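Local coordinates for protein superoxide dismutase [Cu-Zn] (Bacteroidetes bacterium GWA2_30_7, PDB 7B4O) that probably catalyses the dismutation of superoxide into oxygen and hydrogen peroxide, here carrying zinc in both metal positions of its active site, at residues D32-L43 / G99-I110; E73-M81 / D130-G138. All coordinates share one frame; numbering follows the deposited sequence.

Interaction 1: D32-L43 / G99-I110. With ZN (zinc ion), chain G.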
# COMPACT_ATOMS: atom_id res chain seq x y z
N ASP A 32 15.90 -19.61 -3.17
CA ASP A 32 17.14 -18.99 -2.63
C ASP A 32 16.82 -17.71 -1.84
O ASP A 32 17.79 -17.09 -1.37
CB ASP A 32 18.18 -18.74 -3.72
CG ASP A 32 17.67 -18.07 -4.99
OD1 ASP A 32 16.47 -17.74 -5.04
OD2 ASP A 32 18.49 -17.88 -5.91
N GLY A 33 15.55 -17.31 -1.71
CA GLY A 33 15.16 -16.11 -0.94
C GLY A 33 13.94 -15.44 -1.53
O GLY A 33 12.96 -16.12 -1.83
N VAL A 34 13.99 -14.12 -1.70
CA VAL A 34 12.88 -13.33 -2.31
C VAL A 34 13.44 -12.59 -3.52
O VAL A 34 14.40 -11.82 -3.37
CB VAL A 34 12.21 -12.39 -1.29
CG1 VAL A 34 11.27 -11.40 -1.98
CG2 VAL A 34 11.48 -13.19 -0.23
N LYS A 35 12.85 -12.84 -4.68
CA LYS A 35 13.21 -12.13 -5.93
C LYS A 35 12.53 -10.76 -5.92
O LYS A 35 11.28 -10.69 -5.90
CB LYS A 35 12.80 -12.94 -7.16
CG LYS A 35 13.19 -12.31 -8.48
CD LYS A 35 12.69 -13.11 -9.66
CE LYS A 35 13.08 -12.53 -10.99
NZ LYS A 35 12.70 -13.45 -12.09
N VAL A 36 13.35 -9.72 -5.95
CA VAL A 36 12.89 -8.31 -6.04
C VAL A 36 12.99 -7.91 -7.50
O VAL A 36 14.08 -8.06 -8.07
CB VAL A 36 13.73 -7.38 -5.15
CG1 VAL A 36 13.26 -5.94 -5.22
CG2 VAL A 36 13.74 -7.90 -3.72
N VAL A 37 11.88 -7.48 -8.09
CA VAL A 37 11.84 -6.98 -9.49
C VAL A 37 11.20 -5.60 -9.47
O VAL A 37 10.03 -5.49 -9.08
CB VAL A 37 11.09 -7.92 -10.44
CG1 VAL A 37 11.06 -7.34 -11.85
CG2 VAL A 37 11.70 -9.30 -10.44
N ALA A 38 11.93 -4.59 -9.93
CA ALA A 38 11.45 -3.20 -9.97
C ALA A 38 11.50 -2.72 -11.41
O ALA A 38 12.51 -2.93 -12.10
CB ALA A 38 12.26 -2.31 -9.08
N ASP A 39 10.41 -2.07 -11.84
CA ASP A 39 10.31 -1.43 -13.17
C ASP A 39 9.73 -0.05 -12.95
O ASP A 39 8.51 0.05 -12.69
CB ASP A 39 9.48 -2.28 -14.12
CG ASP A 39 10.21 -3.55 -14.49
OD1 ASP A 39 11.21 -3.45 -15.23
OD2 ASP A 39 9.81 -4.60 -13.98
N LEU A 40 10.59 0.97 -12.99
CA LEU A 40 10.20 2.37 -12.70
C LEU A 40 10.47 3.24 -13.92
O LEU A 40 11.28 2.87 -14.79
CB LEU A 40 11.01 2.90 -11.51
CG LEU A 40 11.15 1.98 -10.30
CD1 LEU A 40 11.90 2.71 -9.19
CD2 LEU A 40 9.80 1.47 -9.78
N ASN A 41 9.80 4.38 -13.96
CA ASN A 41 9.99 5.41 -15.01
C ASN A 41 10.00 6.79 -14.37
O ASN A 41 9.58 6.94 -13.21
CB ASN A 41 8.89 5.30 -16.06
CG ASN A 41 8.91 3.98 -16.80
OD1 ASN A 41 9.74 3.77 -17.68
ND2 ASN A 41 8.03 3.06 -16.41
N GLY A 42 10.46 7.78 -15.12
CA GLY A 42 10.41 9.20 -14.71
C GLY A 42 11.55 9.58 -13.78
O GLY A 42 11.47 10.67 -13.20
N LEU A 43 12.58 8.73 -13.65
CA LEU A 43 13.74 9.01 -12.78
C LEU A 43 14.81 9.81 -13.52
O LEU A 43 15.02 9.58 -14.71
CB LEU A 43 14.33 7.69 -12.28
CG LEU A 43 13.60 7.06 -11.11
CD1 LEU A 43 13.96 5.61 -10.99
CD2 LEU A 43 13.87 7.80 -9.81
N GLY A 99 15.20 7.69 -18.25
CA GLY A 99 14.55 7.70 -16.93
C GLY A 99 13.92 6.36 -16.57
O GLY A 99 13.24 6.30 -15.55
N LYS A 100 14.14 5.33 -17.40
CA LYS A 100 13.62 3.97 -17.15
C LYS A 100 14.62 3.22 -16.25
O LYS A 100 15.82 3.26 -16.53
CB LYS A 100 13.41 3.20 -18.45
CG LYS A 100 12.85 1.79 -18.29
CD LYS A 100 12.54 1.15 -19.63
CE LYS A 100 11.23 1.63 -20.23
NZ LYS A 100 10.05 1.11 -19.50
N ALA A 101 14.10 2.55 -15.24
CA ALA A 101 14.92 1.86 -14.23
C ALA A 101 14.38 0.45 -14.04
O ALA A 101 13.19 0.28 -13.74
CB ALA A 101 14.93 2.65 -12.94
N HIS A 102 15.27 -0.53 -14.20
CA HIS A 102 15.00 -1.96 -13.96
C HIS A 102 15.98 -2.46 -12.91
O HIS A 102 17.19 -2.18 -13.02
CB HIS A 102 15.07 -2.74 -15.27
CG HIS A 102 14.89 -4.21 -15.11
ND1 HIS A 102 13.66 -4.80 -14.86
CD2 HIS A 102 15.78 -5.22 -15.17
CE1 HIS A 102 13.82 -6.11 -14.78
NE2 HIS A 102 15.10 -6.38 -14.98
N LEU A 103 15.47 -3.20 -11.94
CA LEU A 103 16.32 -3.89 -10.94
C LEU A 103 15.74 -5.28 -10.70
O LEU A 103 14.52 -5.40 -10.60
CB LEU A 103 16.37 -3.07 -9.65
CG LEU A 103 17.11 -3.73 -8.48
CD1 LEU A 103 18.57 -3.95 -8.81
CD2 LEU A 103 16.96 -2.90 -7.22
N GLU A 104 16.62 -6.27 -10.65
CA GLU A 104 16.29 -7.65 -10.27
C GLU A 104 17.42 -8.18 -9.40
O GLU A 104 18.57 -8.13 -9.83
CB GLU A 104 16.13 -8.47 -11.55
CG GLU A 104 15.58 -9.85 -11.38
CD GLU A 104 15.46 -10.51 -12.75
OE1 GLU A 104 15.65 -11.73 -12.78
OE2 GLU A 104 15.20 -9.79 -13.78
N TYR A 105 17.10 -8.67 -8.21
CA TYR A 105 18.11 -9.37 -7.37
C TYR A 105 17.36 -10.23 -6.37
O TYR A 105 16.14 -10.05 -6.16
CB TYR A 105 19.09 -8.38 -6.72
CG TYR A 105 18.59 -7.78 -5.43
CD1 TYR A 105 17.69 -6.73 -5.43
CD2 TYR A 105 19.01 -8.28 -4.21
CE1 TYR A 105 17.22 -6.20 -4.24
CE2 TYR A 105 18.56 -7.75 -3.02
CZ TYR A 105 17.66 -6.70 -3.03
OH TYR A 105 17.20 -6.16 -1.87
N ILE A 106 18.10 -11.16 -5.77
CA ILE A 106 17.59 -12.10 -4.74
C ILE A 106 18.01 -11.57 -3.37
O ILE A 106 19.23 -11.50 -3.09
CB ILE A 106 18.12 -13.52 -4.99
CG1 ILE A 106 17.78 -14.02 -6.39
CG2 ILE A 106 17.62 -14.44 -3.90
CD1 ILE A 106 16.31 -14.01 -6.71
N ASP A 107 17.02 -11.24 -2.55
CA ASP A 107 17.22 -10.77 -1.16
C ASP A 107 16.99 -11.95 -0.22
O ASP A 107 15.98 -12.63 -0.35
CB ASP A 107 16.31 -9.58 -0.87
CG ASP A 107 16.71 -8.88 0.41
OD1 ASP A 107 16.47 -9.45 1.49
OD2 ASP A 107 17.24 -7.79 0.31
N LYS A 108 17.93 -12.18 0.70
CA LYS A 108 17.90 -13.34 1.62
C LYS A 108 17.36 -12.93 3.00
O LYS A 108 17.30 -13.80 3.88
CB LYS A 108 19.30 -13.94 1.72
CG LYS A 108 19.79 -14.55 0.41
CD LYS A 108 20.93 -15.53 0.59
CE LYS A 108 21.11 -16.45 -0.60
NZ LYS A 108 20.21 -17.63 -0.53
N MET A 109 16.95 -11.67 3.18
CA MET A 109 16.52 -11.14 4.50
C MET A 109 15.02 -10.82 4.53
O MET A 109 14.41 -10.97 5.59
CB MET A 109 17.33 -9.89 4.86
CG MET A 109 18.80 -10.17 5.03
SD MET A 109 19.56 -8.98 6.13
CE MET A 109 21.21 -9.65 6.31
N ILE A 110 14.44 -10.36 3.42
CA ILE A 110 13.03 -9.89 3.45
C ILE A 110 12.09 -11.11 3.47
O ILE A 110 12.36 -12.12 2.78
CB ILE A 110 12.74 -8.89 2.31
CG1 ILE A 110 12.91 -9.48 0.92
CG2 ILE A 110 13.58 -7.63 2.49
CD1 ILE A 110 12.87 -8.41 -0.17
ZN ZN G . 15.86 -8.22 -15.20
O HOH W 1 10.26 0.49 -16.27

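Interaction 2: E73-M81 / D130-G138. With ZN (zinc ion), chain F.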
# COMPACT_ATOMS: atom_id res chain seq x y z
N GLU A 73 15.54 -5.28 13.32
CA GLU A 73 16.70 -5.90 14.03
C GLU A 73 17.54 -4.83 14.74
O GLU A 73 18.45 -5.22 15.46
CB GLU A 73 17.52 -6.74 13.06
CG GLU A 73 16.78 -8.02 12.65
CD GLU A 73 16.62 -9.03 13.78
OE1 GLU A 73 17.62 -9.28 14.48
OE2 GLU A 73 15.50 -9.56 13.98
N GLU A 74 17.25 -3.54 14.54
CA GLU A 74 17.98 -2.41 15.20
C GLU A 74 19.46 -2.51 14.83
O GLU A 74 20.34 -2.44 15.73
CB GLU A 74 17.75 -2.42 16.71
CG GLU A 74 16.29 -2.21 17.09
CD GLU A 74 15.97 -2.30 18.57
OE1 GLU A 74 14.76 -2.31 18.91
OE2 GLU A 74 16.90 -2.37 19.37
N LYS A 75 19.74 -2.68 13.54
CA LYS A 75 21.10 -2.80 12.98
C LYS A 75 21.46 -1.50 12.26
O LYS A 75 20.64 -0.57 12.22
CB LYS A 75 21.17 -4.06 12.11
CG LYS A 75 21.18 -5.33 12.96
CD LYS A 75 21.28 -6.63 12.20
CE LYS A 75 22.55 -6.79 11.40
NZ LYS A 75 23.74 -6.89 12.27
N SER A 76 22.70 -1.43 11.79
CA SER A 76 23.27 -0.27 11.07
C SER A 76 22.83 -0.31 9.61
O SER A 76 22.48 -1.37 9.12
CB SER A 76 24.77 -0.25 11.17
OG SER A 76 25.16 -0.12 12.52
N HIS A 77 22.89 0.84 8.94
CA HIS A 77 22.60 0.96 7.49
C HIS A 77 23.73 0.32 6.70
O HIS A 77 24.91 0.54 7.05
CB HIS A 77 22.44 2.42 7.11
CG HIS A 77 22.13 2.60 5.66
ND1 HIS A 77 20.89 2.28 5.11
CD2 HIS A 77 22.92 2.96 4.63
CE1 HIS A 77 20.94 2.50 3.81
NE2 HIS A 77 22.16 2.92 3.49
N GLY A 78 23.41 -0.41 5.63
CA GLY A 78 24.44 -0.95 4.73
C GLY A 78 23.88 -1.30 3.37
O GLY A 78 22.79 -0.81 3.02
N ALA A 79 24.63 -2.12 2.64
CA ALA A 79 24.30 -2.62 1.30
C ALA A 79 23.49 -3.91 1.43
O ALA A 79 23.60 -4.61 2.43
CB ALA A 79 25.56 -2.84 0.51
N PRO A 80 22.69 -4.27 0.41
CA PRO A 80 21.93 -5.52 0.43
C PRO A 80 22.77 -6.76 0.78
O PRO A 80 22.27 -7.63 1.48
CB PRO A 80 21.38 -5.63 -1.00
CG PRO A 80 21.37 -4.23 -1.54
CD PRO A 80 22.43 -3.47 -0.79
N MET A 81 24.03 -6.79 0.32
CA MET A 81 24.97 -7.94 0.47
C MET A 81 25.62 -7.93 1.85
O MET A 81 26.29 -8.94 2.18
CB MET A 81 26.08 -7.88 -0.59
CG MET A 81 27.17 -6.87 -0.24
SD MET A 81 28.66 -6.94 -1.27
CE MET A 81 29.78 -7.81 -0.18
N ASP A 130 22.30 5.99 -2.70
CA ASP A 130 22.61 5.47 -1.35
C ASP A 130 24.09 5.10 -1.35
O ASP A 130 24.47 4.22 -2.14
CB ASP A 130 21.70 4.29 -1.04
CG ASP A 130 21.92 3.60 0.30
OD1 ASP A 130 22.95 3.86 0.96
OD2 ASP A 130 21.06 2.79 0.67
N ASP A 131 24.90 5.75 -0.49
CA ASP A 131 26.37 5.50 -0.49
C ASP A 131 26.69 4.19 0.25
O ASP A 131 27.87 3.83 0.25
CB ASP A 131 27.15 6.70 0.05
CG ASP A 131 26.97 6.99 1.52
OD1 ASP A 131 26.55 6.09 2.27
OD2 ASP A 131 27.27 8.14 1.92
N LEU A 132 25.68 3.53 0.84
CA LEU A 132 25.78 2.18 1.46
C LEU A 132 26.63 2.21 2.75
O LEU A 132 26.89 1.13 3.29
CB LEU A 132 26.37 1.19 0.45
CG LEU A 132 25.72 1.16 -0.93
CD1 LEU A 132 26.41 0.17 -1.84
CD2 LEU A 132 24.24 0.86 -0.82
N LYS A 133 27.00 3.39 3.25
CA LYS A 133 27.99 3.51 4.36
C LYS A 133 27.57 4.55 5.38
O LYS A 133 27.75 4.27 6.59
CB LYS A 133 29.38 3.85 3.81
CG LYS A 133 29.99 2.77 2.92
CD LYS A 133 30.26 1.47 3.62
CE LYS A 133 30.97 0.45 2.76
NZ LYS A 133 31.09 -0.86 3.45
N THR A 134 27.10 5.73 4.96
CA THR A 134 26.77 6.84 5.88
C THR A 134 25.58 6.42 6.74
O THR A 134 24.58 5.93 6.17
CB THR A 134 26.51 8.15 5.13
OG1 THR A 134 27.66 8.46 4.34
CG2 THR A 134 26.22 9.30 6.08
N GLN A 135 25.69 6.60 8.06
CA GLN A 135 24.63 6.26 9.02
C GLN A 135 23.76 7.49 9.23
O GLN A 135 24.27 8.60 9.23
CB GLN A 135 25.24 5.77 10.33
CG GLN A 135 26.13 4.55 10.16
CD GLN A 135 25.38 3.39 9.56
OE1 GLN A 135 24.31 3.02 10.03
NE2 GLN A 135 25.93 2.83 8.50
N PRO A 136 22.43 7.33 9.45
CA PRO A 136 21.75 6.03 9.38
C PRO A 136 21.00 5.70 8.08
O PRO A 136 20.30 4.70 8.05
CB PRO A 136 20.72 6.21 10.51
CG PRO A 136 20.31 7.66 10.39
CD PRO A 136 21.55 8.39 9.93
N THR A 137 21.14 6.52 7.03
CA THR A 137 20.29 6.42 5.81
C THR A 137 21.09 6.27 4.50
O THR A 137 20.41 6.10 3.49
CB THR A 137 19.36 7.64 5.69
OG1 THR A 137 20.14 8.75 5.24
CG2 THR A 137 18.69 8.00 6.99
N GLY A 138 22.43 6.34 4.49
CA GLY A 138 23.19 6.29 3.23
C GLY A 138 23.20 7.61 2.46
O GLY A 138 23.70 7.62 1.31
ZN ZN F . 19.11 1.58 5.88
O HOH W 2 20.94 0.04 0.94

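Interaction 1: D32-L43 / G99-I110
His-102 and Asp-39 stand side by side on one face of two paired strands, and the ring's ND1 gives its hydrogen to Asp-39 OD1 at 2.8 Å. OD1 is met on its syn side but well out of the carboxylate plane (32°), that plane being turned 28° from the ring. With ND1 so engaged, NE2 of His-102 binds a zinc ion at the surface at 2.0 Å; Glu-104, two residues on, supplies OE2 to the same metal. The other oxygen of Glu-104, OE1, makes a long salt bridge of 3.5 Å to Lys-35 NZ, at the end of a fully extended chain.

The face of Val-36 and Tyr-105 is largely apolar. Val-36 CB lies 3.8 Å from Tyr-105 CE1, and Ile-110 CD1 packs on Val-36 CG2. Asp-107 is the polar exception: OD2 accepts from Tyr-105 OH and pairs with Arg-85, while OD1 accepts from Met-109 N, an Asx turn, and from Ile-110 N on the opposite face of the carboxylate plane. Between the two faces, paired backbone bonds run from Val-34/Asp-107 to Leu-40/Ala-101. Strand 22-30 continues the sheet beyond 33-41. This is antiparallel pairing within the Greek-key beta-barrel of Cu,Zn superoxide dismutases, with an added zinc on its outer surface.

Interaction 2: E73-M81 / D130-G138
The zinc site of the Cu,Zn superoxide dismutase fold is where these two loops meet, and His-77 is the residue that joins them. Its ND1 binds the zinc ion at 2.1 Å, while NE2, across the ring, donates to Asp-130 OD1 at 2.8 Å. That bond is nearly straight (171°) and lies close to the ring plane; the carboxylate, coming from the opposite direction, is turned only 25° from the imidazole. CG of His-77 sits anti to the backbone N (chi1 -179°), which carries the ring in among residues 130-138. There the Thr-137 to Gly-138 peptide covers one face, Gly-138 N being 3.4 Å from His-77 CD2.

Gln-135 grips the backbone of the same histidine twice: OE1 takes the His-77 N-H on a lone pair at 2.8 Å, and NE2 returns a bond to His-77 O at 2.9 Å. Asp-130 OD1 also accepts from Leu-132 N in an Asx turn, and OD2 bonds to His-51 of the neighbouring metal site, so one carboxylate links ligands of both metals. An alanine in place of Asp-130 would probably leave His-77 NE2 and His-51 without their shared acceptor and the zinc-bound ring freer to tilt. A water bridges Asp-130 OD2 and Gly-78 O, and Leu-132 CD1 rests on Ala-79 CB, 3.9 Å away.

His-69, His-86 and Asp-89 complete the zinc site. Segment 73-81 belongs to the loop between strands 46-53 and 89-95, and segment 130-138 to the one between strands 122-126 and 143-151.

Interaction 1 is strand pairing with regular backbone bonds and two unlike faces, one mostly apolar and turned inward, the other largely polar and bearing a zinc ion at the surface. Interaction 2 has no strand or helix at all: two loops are joined largely by side-chain bonds centred on a buried histidine, while Gln-135 and its neighbours lie at the surface. Each contains a metal-bound histidine hydrogen-bonded to an aspartate, but the ring of interaction 1 binds zinc through NE2 and donates from ND1, and that of interaction 2 does the reverse. Their centres are about 18 Å apart, yet they touch where Tyr-105 CE2 packs on Pro-80 CB, and Arg-85 serves both, pairing with Asp-107 and bonding to Pro-80 O.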